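Local coordinates for putative adhesin (Parabacteroides distasonis, PDB 3LJY), which is a putative adhesin of unconfirmed function, with a beta-helix-like head that probably takes part in attachment at the bacterial cell surface, at residues I25-D28 with D32-Y35. Residues are numbered along the deposited sequence; the frame is centred on the assembly and turned at random.
Sequences IKVD and DFNY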
loop_
_atom_site.group_PDB
_atom_site.type_symbol
_atom_site.label_atom_id
_atom_site.label_comp_id
_atom_site.label_asym_id
_atom_site.label_seq_id
_atom_site.Cartn_x
_atom_site.Cartn_y
_atom_site.Cartn_z
ATOM N N ILE A 25 -5.517 -9.948 -3.650
ATOM C CA ILE A 25 -6.322 -9.761 -2.428
ATOM C C ILE A 25 -7.222 -8.533 -2.516
ATOM O O ILE A 25 -6.812 -7.509 -3.011
ATOM C CB ILE A 25 -5.414 -9.673 -1.208
ATOM C CG1 ILE A 25 -4.626 -10.984 -1.082
ATOM C CG2 ILE A 25 -6.218 -9.389 0.010
ATOM C CD1 ILE A 25 -4.148 -11.318 0.320
ATOM N N LYS A 26 -8.469 -8.668 -2.082
ATOM C CA LYS A 26 -9.381 -7.515 -1.931
ATOM C C LYS A 26 -9.844 -7.450 -0.498
ATOM O O LYS A 26 -10.421 -8.402 -0.009
ATOM C CB LYS A 26 -10.558 -7.617 -2.895
ATOM C CG LYS A 26 -10.134 -7.175 -4.304
ATOM C CD LYS A 26 -11.045 -7.674 -5.432
ATOM C CE LYS A 26 -10.444 -7.326 -6.812
ATOM N NZ LYS A 26 -10.995 -8.174 -7.929
ATOM N N VAL A 27 -9.515 -6.361 0.194
ATOM C CA VAL A 27 -9.932 -6.172 1.589
ATOM C C VAL A 27 -10.645 -4.834 1.822
ATOM O O VAL A 27 -10.217 -3.755 1.372
ATOM C CB VAL A 27 -8.770 -6.360 2.595
ATOM C CG1 VAL A 27 -7.714 -5.319 2.472
ATOM C CG2 VAL A 27 -9.335 -6.365 3.993
ATOM N N ASP A 28 -11.753 -4.940 2.531
ATOM C CA ASP A 28 -12.643 -3.831 2.821
ATOM C C ASP A 28 -13.018 -3.949 4.297
ATOM O O ASP A 28 -12.902 -5.001 4.867
ATOM C CB ASP A 28 -13.893 -4.026 1.972
ATOM C CG ASP A 28 -14.514 -2.746 1.526
ATOM O OD1 ASP A 28 -14.201 -1.684 2.102
ATOM O OD2 ASP A 28 -15.341 -2.812 0.583
ATOM N N ASP A 32 -7.749 -6.168 10.433
ATOM C CA ASP A 32 -6.272 -6.277 10.458
ATOM C C ASP A 32 -5.846 -7.502 9.628
ATOM O O ASP A 32 -6.040 -8.618 10.039
ATOM C CB ASP A 32 -5.722 -6.382 11.888
ATOM C CG ASP A 32 -5.796 -5.064 12.688
ATOM O OD1 ASP A 32 -5.937 -3.935 12.142
ATOM O OD2 ASP A 32 -5.692 -5.160 13.925
ATOM N N PHE A 33 -5.268 -7.270 8.460
ATOM C CA PHE A 33 -5.085 -8.314 7.420
ATOM C C PHE A 33 -3.602 -8.585 7.208
ATOM O O PHE A 33 -2.870 -7.774 6.652
ATOM C CB PHE A 33 -5.747 -7.847 6.120
ATOM C CG PHE A 33 -5.926 -8.915 5.074
ATOM C CD1 PHE A 33 -4.843 -9.477 4.432
ATOM C CD2 PHE A 33 -7.195 -9.270 4.655
ATOM C CE1 PHE A 33 -5.022 -10.432 3.470
ATOM C CE2 PHE A 33 -7.378 -10.204 3.680
ATOM C CZ PHE A 33 -6.293 -10.792 3.089
ATOM N N ASN A 34 -3.164 -9.731 7.709
ATOM C CA ASN A 34 -1.762 -10.097 7.718
ATOM C C ASN A 34 -1.453 -11.084 6.589
ATOM O O ASN A 34 -2.090 -12.127 6.472
ATOM C CB ASN A 34 -1.412 -10.672 9.115
ATOM C CG ASN A 34 -1.388 -9.590 10.194
ATOM O OD1 ASN A 34 -0.477 -8.787 10.215
ATOM N ND2 ASN A 34 -2.390 -9.564 11.080
ATOM N N TYR A 35 -0.485 -10.738 5.754
ATOM C CA TYR A 35 -0.148 -11.557 4.594
ATOM C C TYR A 35 1.357 -11.943 4.632
ATOM O O TYR A 35 2.215 -11.156 5.025
ATOM C CB TYR A 35 -0.543 -10.852 3.272
ATOM C CG TYR A 35 0.025 -11.558 2.048
ATOM C CD1 TYR A 35 -0.642 -12.617 1.455
ATOM C CD2 TYR A 35 1.270 -11.195 1.528
ATOM C CE1 TYR A 35 -0.104 -13.279 0.392
ATOM C CE2 TYR A 35 1.822 -11.870 0.466
ATOM C CZ TYR A 35 1.131 -12.910 -0.097
ATOM O OH TYR A 35 1.709 -13.571 -1.148
#
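Phe-33 drives the far end of its ring against Ile-25, and both methyl ends of the isoleucine meet it there. CG2 of Ile-25 lies 3.4 Å from CZ of Phe-33, while CD1 of Ile-25 is 3.4 Å from CE1 of Phe-33, so both methyls meet the CE1–CZ bond obliquely from one side of the ring plane. Ile-25 can do this because CG1 stands beside its own backbone N (chi1 -61°) and CG2 lies anti to it, with CD1 carried outward at the end of an extended chain. CD1 of Ile-25 also lies 3.9 Å from CD1 of Tyr-35, touching both aromatic rings, in nearly perpendicular directions. At the other end of the contact, Val-27 and Phe-33 run alongside each other in opposite senses, CG2 of Val-27 3.7 Å from CD2 of Phe-33. All four side chains are buried, and the contact between them is wholly apolar; the phenol OH of Tyr-35 finds its hydrogen bond with Ser-86. The two strands run nearly antiparallel (165°), yet their axes stay 9.9 Å apart: they face each other across the interior as parts of different sheets, joined by a short turn, in the manner of a beta-helix coil. Leu-65 and Ile-67 of strand 64-69 and Val-82 and Thr-84 of strand 80-86 also touch Phe-33, while strand 24-27 lies between strands 64-69 and 91-94, and strand 32-37 between strands 80-86 and 99-102.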